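Long-range contacts in uncharacterized protein Atu2452 (Agrobacterium tumefaciens, PDB 2R8B), which is of unknown function but is probably a hydrolase of the alpha/beta-hydrolase superfamily, related to dienelactone hydrolases: residues P142-G147 against F166-L171; H173-F178 against I201-L206. All blocks are in the same frame, centred on the assembly; numbering follows the deposited sequence.

Contact 1 (P142-G147 against F166-L171)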
loop_
_atom_site.group_PDB
_atom_site.type_symbol
_atom_site.label_atom_id
_atom_site.label_comp_id
_atom_site.label_asym_id
_atom_site.label_seq_id
_atom_site.Cartn_x
_atom_site.Cartn_y
_atom_site.Cartn_z
ATOM N N PRO A 142 -6.484 2.286 14.096
ATOM C CA PRO A 142 -5.495 1.496 13.323
ATOM C C PRO A 142 -5.201 2.102 11.947
ATOM O O PRO A 142 -6.108 2.691 11.357
ATOM C CB PRO A 142 -6.196 0.140 13.177
ATOM C CG PRO A 142 -7.125 0.084 14.379
ATOM C CD PRO A 142 -7.657 1.476 14.456
ATOM N N VAL A 143 -3.969 2.001 11.431
ATOM C CA VAL A 143 -3.797 2.373 10.024
ATOM C C VAL A 143 -3.682 1.144 9.168
ATOM O O VAL A 143 -2.936 0.193 9.456
ATOM C CB VAL A 143 -2.677 3.403 9.701
ATOM C CG1 VAL A 143 -2.821 4.668 10.515
ATOM C CG2 VAL A 143 -1.422 2.856 10.019
ATOM N N ILE A 144 -4.467 1.159 8.117
ATOM C CA ILE A 144 -4.523 0.051 7.206
ATOM C C ILE A 144 -4.269 0.626 5.845
ATOM O O ILE A 144 -4.695 1.738 5.553
ATOM C CB ILE A 144 -5.893 -0.600 7.233
ATOM C CG1 ILE A 144 -6.196 -1.016 8.664
ATOM C CG2 ILE A 144 -5.935 -1.773 6.285
ATOM C CD1 ILE A 144 -7.371 -1.893 8.792
ATOM N N GLY A 145 -3.562 -0.129 5.015
ATOM C CA GLY A 145 -3.263 0.303 3.676
ATOM C C GLY A 145 -3.462 -0.839 2.746
ATOM O O GLY A 145 -3.367 -2.035 3.108
ATOM N N LEU A 146 -3.736 -0.458 1.520
ATOM C CA LEU A 146 -3.903 -1.386 0.436
ATOM C C LEU A 146 -3.350 -0.705 -0.795
ATOM O O LEU A 146 -3.656 0.453 -1.054
ATOM C CB LEU A 146 -5.381 -1.728 0.263
ATOM C CG LEU A 146 -5.613 -2.600 -0.970
ATOM C CD1 LEU A 146 -6.801 -3.504 -0.771
ATOM C CD2 LEU A 146 -5.784 -1.714 -2.201
ATOM N N GLY A 147 -2.549 -1.423 -1.563
ATOM C CA GLY A 147 -1.926 -0.857 -2.764
ATOM C C GLY A 147 -1.854 -1.898 -3.840
ATOM O O GLY A 147 -1.779 -3.116 -3.569
ATOM N N PHE A 166 2.003 1.055 10.336
ATOM C CA PHE A 166 0.866 0.244 9.926
ATOM C C PHE A 166 0.519 -0.940 10.790
ATOM O O PHE A 166 1.399 -1.668 11.255
ATOM C CB PHE A 166 1.071 -0.261 8.505
ATOM C CG PHE A 166 0.679 0.738 7.465
ATOM C CD1 PHE A 166 1.565 1.765 7.095
ATOM C CD2 PHE A 166 -0.585 0.683 6.866
ATOM C CE1 PHE A 166 1.196 2.725 6.123
ATOM C CE2 PHE A 166 -0.959 1.644 5.923
ATOM C CZ PHE A 166 -0.068 2.668 5.551
ATOM N N ASP A 167 -0.785 -1.164 10.912
ATOM C CA ASP A 167 -1.311 -2.317 11.573
ATOM C C ASP A 167 -1.599 -3.411 10.597
ATOM O O ASP A 167 -1.377 -4.573 10.899
ATOM C CB ASP A 167 -2.612 -1.953 12.288
ATOM C CG ASP A 167 -2.358 -1.202 13.568
ATOM O OD1 ASP A 167 -2.394 -1.890 14.630
ATOM O OD2 ASP A 167 -2.076 0.041 13.497
ATOM N N ALA A 168 -2.156 -3.046 9.453
ATOM C CA ALA A 168 -2.421 -4.030 8.412
ATOM C C ALA A 168 -2.090 -3.480 7.045
ATOM O O ALA A 168 -2.250 -2.286 6.795
ATOM C CB ALA A 168 -3.836 -4.436 8.441
ATOM N N ALA A 169 -1.633 -4.334 6.146
ATOM C CA ALA A 169 -1.369 -3.846 4.807
ATOM C C ALA A 169 -1.684 -4.897 3.769
ATOM O O ALA A 169 -1.372 -6.078 3.964
ATOM C CB ALA A 169 0.076 -3.391 4.689
ATOM N N VAL A 170 -2.325 -4.516 2.671
ATOM C CA VAL A 170 -2.386 -5.511 1.630
ATOM C C VAL A 170 -1.604 -5.057 0.429
ATOM O O VAL A 170 -1.765 -3.931 -0.050
ATOM C CB VAL A 170 -3.802 -6.076 1.359
ATOM C CG1 VAL A 170 -4.852 -5.411 2.215
ATOM C CG2 VAL A 170 -4.139 -6.069 -0.105
ATOM N N LEU A 171 -0.671 -5.899 -0.000
ATOM C CA LEU A 171 0.158 -5.558 -1.140
ATOM C C LEU A 171 -0.277 -6.328 -2.372
ATOM O O LEU A 171 -0.154 -7.544 -2.430
ATOM C CB LEU A 171 1.607 -5.834 -0.812
ATOM C CG LEU A 171 2.094 -5.190 0.495
ATOM C CD1 LEU A 171 3.502 -5.640 0.786
ATOM C CD2 LEU A 171 2.033 -3.670 0.470
#
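The Phe166 ring carries Val143 CG2 over one face, 4.1 Å from the ring centroid and offset toward the rim, a CH-pi contact. Its edge meets the Ile144-Gly145 peptide: Phe166 CE2 lies 3.5 Å from Ile144 C, which sits in the ring plane. Val143 reaches the ring because CG2 stands between its own backbone N and carbonyl carbon (chi1 -54°). Leu155 and Leu159 of helix 150-161 and Val66 also touch this ring. The second flat group, the Asp167 carboxylate, accepts a weak bond through OD2 from Val143 N at 3.4 Å, while a salt bridge to Lys186 gives the same oxygen a stronger partner. Val143 O takes Asp167 N at 2.9 Å and more weakly Ala168 N. From here two parallel strands run in register: Gly145 N donates to Ala168 O, Gly145 O receives Val170 N at 2.7 Å, and Gly147 N reaches Val170 O at 3.0 Å. Ile144, Leu146, Ala168 and Val170 share the sheet face packed by helix 234-244; Leu146 and Val170 lie side by side, CD1 to CG2 3.8 Å. Ala169 and Leu171 turn to the face packed by helix 150-161. Strand 143-148, that helix and strand 168-172 thus form a beta-alpha-beta unit in the central sheet of an alpha/beta-hydrolase fold.

Contact 2 (H173-F178 against I201-L206); sequences HPLIPF and ICPVQL
Leu175 and Leu206 cross obliquely, Leu175 CD2 meeting Leu206 CD1 at 3.8 Å, each side chain leaving its backbone toward the other segment. Leu175 extends with CG opposite its backbone N (chi1 -166°), which lays the branch point against the backbone of the other segment: CG is 3.5 Å from Ile201 O, and CD2 also comes near Pro203 CD. Leu206 holds CG opposite its carbonyl carbon instead, and its side chain lies against Ile176 O, with CD2 3.8 Å from that oxygen. Cys202 turns its side chain inward toward the His173-Pro174 backbone, SG lying 3.5 Å from Pro174 O. Two waters bridge the segments. One molecule donates to Pro174 O at 2.9 Å and to Pro203 O at 3.3 Å, and a second links Ile176 O with Leu206 O. Pro203 occupies the N-cap position of helix 204-217, so the first of these bridges ties the loop to the start of that helix. Beyond the pair, Leu175 N and O are hydrogen-bonded to Asn153 OD1 and Tyr115 OH. His173 is hydrogen-bonded through ND1 to Asp199 and through NE2 to Glu236, and its ring meets that of His230 at about 75°. Asp199 and His230 are probably the acid and base of a Ser-His-Asp triad, so these loops border what is consistent with an alpha/beta-hydrolase active site.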
loop_
_atom_site.group_PDB
_atom_site.type_symbol
_atom_site.label_atom_id
_atom_site.label_comp_id
_atom_site.label_asym_id
_atom_site.label_seq_id
_atom_site.Cartn_x
_atom_site.Cartn_y
_atom_site.Cartn_z
ATOM N N HIS A 173 0.425 -7.392 -5.900
ATOM C CA HIS A 173 1.419 -7.442 -6.916
ATOM C C HIS A 173 2.479 -6.379 -6.626
ATOM O O HIS A 173 2.632 -5.459 -7.399
ATOM C CB HIS A 173 0.782 -7.226 -8.290
ATOM C CG HIS A 173 -0.209 -8.287 -8.660
ATOM N ND1 HIS A 173 0.075 -9.307 -9.545
ATOM C CD2 HIS A 173 -1.482 -8.496 -8.255
ATOM C CE1 HIS A 173 -0.972 -10.099 -9.665
ATOM N NE2 HIS A 173 -1.932 -9.628 -8.891
ATOM N N PRO A 174 3.194 -6.495 -5.493
ATOM C CA PRO A 174 4.355 -5.650 -5.252
ATOM C C PRO A 174 5.545 -6.074 -6.090
ATOM O O PRO A 174 5.572 -7.205 -6.614
ATOM C CB PRO A 174 4.696 -5.956 -3.800
ATOM C CG PRO A 174 4.288 -7.376 -3.659
ATOM C CD PRO A 174 2.977 -7.416 -4.366
ATOM N N LEU A 175 6.533 -5.184 -6.181
ATOM C CA LEU A 175 7.815 -5.431 -6.858
ATOM C C LEU A 175 8.812 -4.679 -5.999
ATOM O O LEU A 175 8.805 -3.459 -6.002
ATOM C CB LEU A 175 7.805 -4.768 -8.232
ATOM C CG LEU A 175 8.850 -5.090 -9.297
ATOM C CD1 LEU A 175 9.178 -3.834 -10.132
ATOM C CD2 LEU A 175 10.094 -5.723 -8.765
ATOM N N ILE A 176 9.625 -5.366 -5.214
ATOM C CA ILE A 176 10.699 -4.657 -4.504
ATOM C C ILE A 176 11.996 -5.308 -4.915
ATOM O O ILE A 176 12.170 -6.503 -4.678
ATOM C CB ILE A 176 10.513 -4.714 -2.976
ATOM C CG1 ILE A 176 9.252 -3.948 -2.558
ATOM C CG2 ILE A 176 11.681 -4.149 -2.272
ATOM C CD1 ILE A 176 9.448 -2.489 -2.343
ATOM N N PRO A 177 12.887 -4.528 -5.569
ATOM C CA PRO A 177 14.173 -4.955 -6.229
ATOM C C PRO A 177 15.400 -5.038 -5.340
ATOM O O PRO A 177 16.411 -5.698 -5.691
ATOM C CB PRO A 177 14.420 -3.858 -7.273
ATOM C CG PRO A 177 13.717 -2.605 -6.672
ATOM C CD PRO A 177 12.606 -3.085 -5.746
ATOM N N PHE A 178 15.329 -4.345 -4.216
ATOM C CA PHE A 178 16.495 -4.182 -3.374
ATOM C C PHE A 178 16.255 -5.053 -2.150
ATOM O O PHE A 178 15.199 -5.631 -2.010
ATOM C CB PHE A 178 16.681 -2.708 -3.014
ATOM C CG PHE A 178 15.463 -2.068 -2.366
ATOM C CD1 PHE A 178 15.233 -2.187 -1.005
ATOM C CD2 PHE A 178 14.570 -1.321 -3.111
ATOM C CE1 PHE A 178 14.130 -1.607 -0.419
ATOM C CE2 PHE A 178 13.468 -0.714 -2.515
ATOM C CZ PHE A 178 13.246 -0.858 -1.181
ATOM N N ILE A 201 5.796 -8.436 -14.625
ATOM C CA ILE A 201 6.324 -7.295 -13.913
ATOM C C ILE A 201 6.867 -7.683 -12.528
ATOM O O ILE A 201 7.707 -6.956 -11.965
ATOM C CB ILE A 201 5.276 -6.159 -13.822
ATOM C CG1 ILE A 201 5.190 -5.435 -15.180
ATOM C CG2 ILE A 201 5.664 -5.160 -12.761
ATOM C CD1 ILE A 201 3.836 -4.841 -15.496
ATOM N N CYS A 202 6.405 -8.815 -11.981
ATOM C CA CYS A 202 6.757 -9.165 -10.611
ATOM C C CYS A 202 7.306 -10.542 -10.565
ATOM O O CYS A 202 6.537 -11.514 -10.517
ATOM C CB CYS A 202 5.547 -9.068 -9.726
ATOM S SG CYS A 202 4.746 -7.530 -9.961
ATOM N N PRO A 203 8.626 -10.643 -10.677
ATOM C CA PRO A 203 9.332 -11.895 -10.570
ATOM C C PRO A 203 8.956 -12.582 -9.284
ATOM O O PRO A 203 8.888 -11.951 -8.250
ATOM C CB PRO A 203 10.817 -11.483 -10.547
ATOM C CG PRO A 203 10.879 -10.158 -11.182
ATOM C CD PRO A 203 9.522 -9.509 -10.977
ATOM N N VAL A 204 8.682 -13.872 -9.378
ATOM C CA VAL A 204 8.290 -14.722 -8.271
ATOM C C VAL A 204 9.262 -14.610 -7.119
ATOM O O VAL A 204 8.875 -14.377 -5.947
ATOM C CB VAL A 204 8.221 -16.194 -8.753
ATOM C CG1 VAL A 204 8.199 -17.182 -7.601
ATOM C CG2 VAL A 204 6.990 -16.380 -9.641
ATOM N N GLN A 205 10.528 -14.738 -7.444
ATOM C CA GLN A 205 11.549 -14.728 -6.429
ATOM C C GLN A 205 11.584 -13.420 -5.705
ATOM O O GLN A 205 11.924 -13.397 -4.537
ATOM C CB GLN A 205 12.895 -15.057 -7.059
ATOM C CG GLN A 205 13.006 -16.523 -7.411
ATOM C CD GLN A 205 12.775 -17.421 -6.151
ATOM O OE1 GLN A 205 12.169 -18.502 -6.264
ATOM N NE2 GLN A 205 13.207 -16.944 -4.945
ATOM N N LEU A 206 11.201 -12.319 -6.351
ATOM C CA LEU A 206 11.281 -11.052 -5.621
ATOM C C LEU A 206 10.116 -10.917 -4.689
ATOM O O LEU A 206 10.287 -10.363 -3.608
ATOM C CB LEU A 206 11.417 -9.831 -6.522
ATOM C CG LEU A 206 12.809 -9.627 -7.151
ATOM C CD1 LEU A 206 12.725 -8.423 -8.104
ATOM C CD2 LEU A 206 13.959 -9.467 -6.141
HETATM O O HOH W 1 7.729 -9.168 -7.017
HETATM O O HOH W 2 11.916 -8.409 -3.063
#

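How the contacts relate
Contact 1 lies near the middle of the chain, about 6 Å from its centre, whereas contact 2 is about 14 Å out; the two contact centres are about 19 Å apart. They follow one another along the chain: strand 168-172 leaves contact 1 and passes directly into the loop 173-178 that opens contact 2, without further touching between the pairs. Both lead toward the same probable catalytic site. Gly147, at the end of segment 142-147, belongs to a likely nucleophile elbow carrying Ser149, while contact 2 lies by Asp199 and His230. A sulfate ion, probably from the crystallisation liquor, lies about 4 Å from the Leu175 side chain.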